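Local structure of 6-phospho-alpha-glucosidase (Merdibacter massiliensis, 6VC6) at residues 152-155 / 156-160; 402-405 / 406-410. The protein probably hydrolyses 6-phospho-alpha-glucosides, as a family 4 glycoside hydrolase that binds NAD and manganese. All blocks are in the same frame, centred on the assembly; numbering follows the deposited sequence.

Contact 1: residues 152-155 / 156-160; sequences VAEA and LRREF
The carboxylate of E154 is held by the guanidinium groups of R157 and R158, one helical turn further on. R157 takes it side-on with one nitrogen to each oxygen: NH2 reaches OE2 of E154 on its syn side at 2.9 Å, nearly straight at 173°, while NE meets OE1 of E154 from above the carboxylate plane at 3.2 Å. R158 turns two of its nitrogens to one atom, NE lying 3.0 Å and NH2 3.2 Å from OE2 of E154, on the anti side. OE2 thus accepts three N-H groups; the guanidinium plane of R157 lies 42° from the carboxylate and that of R158 86°. The bend of E154 at chi2 turns its carboxylate toward the arginines. K392 adds a salt bridge to OE1 of E154, and R158 NH1 pairs with D396, which ties the network to helix 378-400. Residues 152-159 form most of helix 149-159, down to its C-terminal end, the crossover of a beta-alpha-beta unit between parallel strands 141-144 and 166-169 in the NAD-binding, Rossmann-like part of the fold. Backbone N-H groups bond to the carbonyl four residues earlier, as L156 N to V152 O at 2.8 Å. On a different face of the helix V152 and L156 lie side by side, CG1 of V152 3.8 Å from CD1 of L156; V152 also packs on N168 and L156 on I166, both of strand 166-169.

Contact 2: residues 402-405 / 406-410; sequences SYQK and ALEAF
Q404 and E408 are joined by a side-chain hydrogen bond one turn apart: NE2 of Q404 donates an N-H to OE2 of E408 at 3.0 Å, almost straight at 168°. The donor reaches OE2 on its anti side, 30° out of the carboxylate plane, and the amide and carboxylate planes are turned 66° against each other. Q404 leaves the backbone with CG anti to N and then bends at chi2, which carries its amide along the helix toward E408. An alanine in place of E408 would remove the acceptor and would probably leave the amide of Q404 freer to turn. Among backbone bonds, L407 N meets Y403 O at 2.9 Å and E408 N meets Q404 O at 3.1 Å, whereas the first of the series, A406 N to S402 O, is weak. These are the opening turns of helix 403-412, in the C-terminal part of the family 4 fold, and S402 is its N-cap: its OG accepts from K405 N at 3.1 Å. Of the charged groups, K405, bent at chi2 and chi4, brings CD to 3.9 Å from OE1 of E408 but leaves its NZ 5.4 Å from that oxygen; its ammonium pairs instead with D396 of helix 378-400. Apolar contact within the helix is slight, CE1 of Y403 lying 4.4 Å from CB of L407. Other side chains pack on neighbouring helices: Y403 rests on R423, L426 and I430 of helix 419-432, its OH bonded to D427, while A406 and A409 face helix 378-400.

How the contacts relate
Both contacts are local, each within one helix, but contact 1 is the more buried; its centre is about 15 Å from the centre of the chain, that of contact 2 about 24 Å. In contact 1 a charged network sits on a helix that packs beside strand 166-169 of the nucleotide-binding sheet, with K392 and D396 as further charged partners; in contact 2 the side-chain link is a single amide-carboxylate bond on a more exposed face. Contact 1 lies near the end of its helix and contact 2 at the start of another. Their nearest atoms are about 7 Å apart, yet helix 378-400 packs against both, and its D396 pairs with R158 from one and K405 from the other.

Contact 1: residues 152-155 / 156-160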
ATOM      1  N   VAL A 152       9.128   1.800   2.773  1.00 32.34           N
ATOM      2  CA  VAL A 152       9.763   1.646   1.466  1.00 31.10           C
ATOM      3  C   VAL A 152      10.085   3.008   0.864  1.00 33.78           C
ATOM      4  O   VAL A 152      11.171   3.216   0.309  1.00 30.77           O
ATOM      5  CB  VAL A 152       8.869   0.810   0.530  1.00 34.37           C
ATOM      6  CG1 VAL A 152       9.416   0.831  -0.889  1.00 32.52           C
ATOM      7  CG2 VAL A 152       8.761  -0.619   1.038  1.00 35.34           C
ATOM      8  N   ALA A 153       9.153   3.959   0.971  1.00 34.57           N
ATOM      9  CA  ALA A 153       9.383   5.287   0.408  1.00 33.30           C
ATOM     10  C   ALA A 153      10.560   5.980   1.081  1.00 31.99           C
ATOM     11  O   ALA A 153      11.338   6.681   0.423  1.00 35.08           O
ATOM     12  CB  ALA A 153       8.118   6.137   0.532  1.00 29.55           C
ATOM     13  N   GLU A 154      10.708   5.795   2.396  1.00 33.63           N
ATOM     14  CA  GLU A 154      11.825   6.411   3.104  1.00 33.78           C
ATOM     15  C   GLU A 154      13.155   5.803   2.673  1.00 35.31           C
ATOM     16  O   GLU A 154      14.141   6.525   2.484  1.00 32.09           O
ATOM     17  CB  GLU A 154      11.626   6.271   4.614  1.00 33.40           C
ATOM     18  CG  GLU A 154      12.865   6.570   5.446  1.00 32.59           C
ATOM     19  CD  GLU A 154      13.274   8.033   5.402  1.00 40.07           C
ATOM     20  OE1 GLU A 154      12.452   8.877   4.991  1.00 36.07           O
ATOM     21  OE2 GLU A 154      14.424   8.336   5.786  1.00 38.42           O
ATOM     22  N   ALA A 155      13.199   4.480   2.504  1.00 34.26           N
ATOM     23  CA  ALA A 155      14.433   3.836   2.063  1.00 35.53           C
ATOM     24  C   ALA A 155      14.764   4.200   0.621  1.00 35.09           C
ATOM     25  O   ALA A 155      15.937   4.391   0.278  1.00 35.55           O
ATOM     26  CB  ALA A 155      14.322   2.320   2.224  1.00 34.08           C
ATOM     27  N   LEU A 156      13.746   4.300  -0.238  1.00 34.99           N
ATOM     28  CA  LEU A 156      13.990   4.667  -1.629  1.00 35.38           C
ATOM     29  C   LEU A 156      14.382   6.133  -1.763  1.00 37.87           C
ATOM     30  O   LEU A 156      15.073   6.502  -2.720  1.00 38.18           O
ATOM     31  CB  LEU A 156      12.753   4.365  -2.477  1.00 29.29           C
ATOM     32  CG  LEU A 156      12.394   2.885  -2.622  1.00 40.05           C
ATOM     33  CD1 LEU A 156      11.257   2.696  -3.615  1.00 37.59           C
ATOM     34  CD2 LEU A 156      13.611   2.066  -3.032  1.00 34.22           C
ATOM     35  N   ARG A 157      13.952   6.977  -0.823  1.00 35.03           N
ATOM     36  CA  ARG A 157      14.381   8.372  -0.828  1.00 35.31           C
ATOM     37  C   ARG A 157      15.888   8.481  -0.643  1.00 39.94           C
ATOM     38  O   ARG A 157      16.542   9.320  -1.275  1.00 33.86           O
ATOM     39  CB  ARG A 157      13.646   9.148   0.267  1.00 36.16           C
ATOM     40  CG  ARG A 157      14.104  10.589   0.428  1.00 37.33           C
ATOM     41  CD  ARG A 157      13.533  11.218   1.690  1.00 36.51           C
ATOM     42  NE  ARG A 157      14.156  10.694   2.904  1.00 35.03           N
ATOM     43  CZ  ARG A 157      15.328  11.106   3.379  1.00 39.59           C
ATOM     44  NH1 ARG A 157      16.012  12.047   2.742  1.00 38.44           N
ATOM     45  NH2 ARG A 157      15.819  10.576   4.491  1.00 31.87           N
ATOM     46  N   ARG A 158      16.460   7.634   0.215  1.00 34.19           N
ATOM     47  CA  ARG A 158      17.898   7.672   0.455  1.00 33.52           C
ATOM     48  C   ARG A 158      18.676   6.986  -0.661  1.00 36.34           C
ATOM     49  O   ARG A 158      19.731   7.477  -1.078  1.00 41.23           O
ATOM     50  CB  ARG A 158      18.224   7.020   1.799  1.00 37.37           C
ATOM     51  CG  ARG A 158      17.501   7.624   2.991  1.00 39.07           C
ATOM     52  CD  ARG A 158      18.147   7.171   4.289  1.00 36.16           C
ATOM     53  NE  ARG A 158      17.304   7.430   5.452  1.00 50.19           N
ATOM     54  CZ  ARG A 158      17.639   7.110   6.698  1.00 50.87           C
ATOM     55  NH1 ARG A 158      18.800   6.515   6.941  1.00 37.89           N
ATOM     56  NH2 ARG A 158      16.812   7.379   7.701  1.00 40.02           N
ATOM     57  N   GLU A 159      18.175   5.851  -1.154  1.00 35.58           N
ATOM     58  CA  GLU A 159      18.926   5.079  -2.140  1.00 36.22           C
ATOM     59  C   GLU A 159      18.928   5.763  -3.502  1.00 39.52           C
ATOM     60  O   GLU A 159      19.935   5.723  -4.219  1.00 39.44           O
ATOM     61  CB  GLU A 159      18.353   3.668  -2.251  1.00 37.68           C
ATOM     62  CG  GLU A 159      19.151   2.745  -3.158  1.00 40.20           C
ATOM     63  CD  GLU A 159      20.472   2.321  -2.546  1.00 43.12           C
ATOM     64  OE1 GLU A 159      20.531   2.158  -1.310  1.00 43.22           O
ATOM     65  OE2 GLU A 159      21.451   2.150  -3.302  1.00 51.19           O
ATOM     66  N   PHE A 160      17.817   6.392  -3.877  1.00 34.29           N
ATOM     67  CA  PHE A 160      17.669   7.035  -5.183  1.00 38.84           C
ATOM     68  C   PHE A 160      17.243   8.484  -4.985  1.00 38.35           C
ATOM     69  O   PHE A 160      16.094   8.853  -5.256  1.00 40.32           O
ATOM     70  CB  PHE A 160      16.668   6.274  -6.051  1.00 35.65           C
ATOM     71  CG  PHE A 160      16.950   4.802  -6.150  1.00 42.03           C
ATOM     72  CD1 PHE A 160      17.899   4.323  -7.039  1.00 41.02           C
ATOM     73  CD2 PHE A 160      16.273   3.897  -5.349  1.00 36.67           C
ATOM     74  CE1 PHE A 160      18.163   2.970  -7.131  1.00 39.48           C
ATOM     75  CE2 PHE A 160      16.533   2.542  -5.436  1.00 42.82           C
ATOM     76  CZ  PHE A 160      17.481   2.077  -6.328  1.00 39.17           C
TER

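Contact 2: residues 402-405 / 406-410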
ATOM      1  N   SER A 402      22.827  -1.751  12.083  1.00 36.62           N
ATOM      2  CA  SER A 402      22.870  -1.383  13.494  1.00 38.78           C
ATOM      3  C   SER A 402      21.707  -2.035  14.232  1.00 36.96           C
ATOM      4  O   SER A 402      20.544  -1.686  14.004  1.00 33.43           O
ATOM      5  CB  SER A 402      22.831   0.135  13.653  1.00 38.10           C
ATOM      6  OG  SER A 402      22.790   0.505  15.019  1.00 39.32           O
ATOM      7  N   TYR A 403      22.027  -2.980  15.121  1.00 38.40           N
ATOM      8  CA  TYR A 403      21.021  -3.506  16.037  1.00 38.64           C
ATOM      9  C   TYR A 403      20.471  -2.401  16.928  1.00 37.35           C
ATOM     10  O   TYR A 403      19.277  -2.389  17.254  1.00 36.56           O
ATOM     11  CB  TYR A 403      21.628  -4.633  16.879  1.00 40.59           C
ATOM     12  CG  TYR A 403      20.696  -5.249  17.906  1.00 37.17           C
ATOM     13  CD1 TYR A 403      20.519  -4.668  19.158  1.00 34.65           C
ATOM     14  CD2 TYR A 403      20.009  -6.425  17.631  1.00 38.46           C
ATOM     15  CE1 TYR A 403      19.674  -5.232  20.095  1.00 37.08           C
ATOM     16  CE2 TYR A 403      19.164  -6.997  18.565  1.00 34.76           C
ATOM     17  CZ  TYR A 403      19.001  -6.395  19.796  1.00 35.17           C
ATOM     18  OH  TYR A 403      18.160  -6.960  20.727  1.00 38.33           O
ATOM     19  N   GLN A 404      21.329  -1.458  17.327  1.00 34.94           N
ATOM     20  CA  GLN A 404      20.908  -0.391  18.228  1.00 37.10           C
ATOM     21  C   GLN A 404      19.853   0.499  17.583  1.00 39.25           C
ATOM     22  O   GLN A 404      18.911   0.942  18.251  1.00 35.29           O
ATOM     23  CB  GLN A 404      22.121   0.433  18.659  1.00 40.47           C
ATOM     24  CG  GLN A 404      21.798   1.571  19.612  1.00 43.00           C
ATOM     25  CD  GLN A 404      21.234   1.082  20.931  1.00 42.24           C
ATOM     26  OE1 GLN A 404      21.660   0.055  21.461  1.00 50.85           O
ATOM     27  NE2 GLN A 404      20.266   1.816  21.468  1.00 41.31           N
ATOM     28  N   LYS A 405      19.994   0.772  16.284  1.00 33.91           N
ATOM     29  CA  LYS A 405      18.994   1.578  15.591  1.00 37.65           C
ATOM     30  C   LYS A 405      17.657   0.850  15.517  1.00 35.70           C
ATOM     31  O   LYS A 405      16.597   1.471  15.663  1.00 37.61           O
ATOM     32  CB  LYS A 405      19.487   1.940  14.190  1.00 33.14           C
ATOM     33  CG  LYS A 405      20.473   3.094  14.156  1.00 39.58           C
ATOM     34  CD  LYS A 405      19.887   4.340  14.797  1.00 39.35           C
ATOM     35  CE  LYS A 405      20.905   5.468  14.843  1.00 44.50           C
ATOM     36  NZ  LYS A 405      20.808   6.353  13.651  1.00 46.43           N
ATOM     37  N   ALA A 406      17.687  -0.466  15.295  1.00 34.75           N
ATOM     38  CA  ALA A 406      16.449  -1.238  15.254  1.00 36.49           C
ATOM     39  C   ALA A 406      15.775  -1.271  16.620  1.00 32.93           C
ATOM     40  O   ALA A 406      14.544  -1.207  16.713  1.00 33.08           O
ATOM     41  CB  ALA A 406      16.729  -2.654  14.755  1.00 33.53           C
ATOM     42  N   LEU A 407      16.566  -1.372  17.692  1.00 31.37           N
ATOM     43  CA  LEU A 407      15.995  -1.381  19.035  1.00 35.20           C
ATOM     44  C   LEU A 407      15.315  -0.056  19.353  1.00 33.01           C
ATOM     45  O   LEU A 407      14.232  -0.032  19.951  1.00 32.46           O
ATOM     46  CB  LEU A 407      17.082  -1.689  20.064  1.00 34.10           C
ATOM     47  CG  LEU A 407      16.656  -1.634  21.532  1.00 39.28           C
ATOM     48  CD1 LEU A 407      15.630  -2.716  21.835  1.00 35.54           C
ATOM     49  CD2 LEU A 407      17.863  -1.762  22.448  1.00 38.55           C
ATOM     50  N   GLU A 408      15.935   1.059  18.961  1.00 30.64           N
ATOM     51  CA  GLU A 408      15.330   2.364  19.208  1.00 40.46           C
ATOM     52  C   GLU A 408      14.077   2.559  18.364  1.00 30.65           C
ATOM     53  O   GLU A 408      13.107   3.178  18.817  1.00 32.73           O
ATOM     54  CB  GLU A 408      16.347   3.472  18.935  1.00 34.74           C
ATOM     55  CG  GLU A 408      17.525   3.471  19.897  1.00 41.05           C
ATOM     56  CD  GLU A 408      18.661   4.368  19.443  1.00 51.84           C
ATOM     57  OE1 GLU A 408      18.519   5.025  18.390  1.00 47.61           O
ATOM     58  OE2 GLU A 408      19.697   4.414  20.140  1.00 52.90           O
ATOM     59  N   ALA A 409      14.076   2.034  17.136  1.00 29.66           N
ATOM     60  CA  ALA A 409      12.880   2.112  16.302  1.00 34.10           C
ATOM     61  C   ALA A 409      11.739   1.302  16.901  1.00 33.99           C
ATOM     62  O   ALA A 409      10.588   1.754  16.912  1.00 32.70           O
ATOM     63  CB  ALA A 409      13.195   1.632  14.886  1.00 31.09           C
ATOM     64  N   PHE A 410      12.039   0.102  17.404  1.00 32.02           N
ATOM     65  CA  PHE A 410      11.010  -0.714  18.040  1.00 37.64           C
ATOM     66  C   PHE A 410      10.505  -0.064  19.324  1.00 32.07           C
ATOM     67  O   PHE A 410       9.295  -0.019  19.568  1.00 33.89           O
ATOM     68  CB  PHE A 410      11.557  -2.112  18.330  1.00 32.56           C
ATOM     69  CG  PHE A 410      11.436  -3.069  17.176  1.00 33.34           C
ATOM     70  CD1 PHE A 410      11.938  -2.742  15.927  1.00 37.56           C
ATOM     71  CD2 PHE A 410      10.830  -4.304  17.346  1.00 36.37           C
ATOM     72  CE1 PHE A 410      11.833  -3.624  14.867  1.00 41.01           C
ATOM     73  CE2 PHE A 410      10.720  -5.190  16.290  1.00 35.10           C
ATOM     74  CZ  PHE A 410      11.222  -4.851  15.049  1.00 35.63           C
TER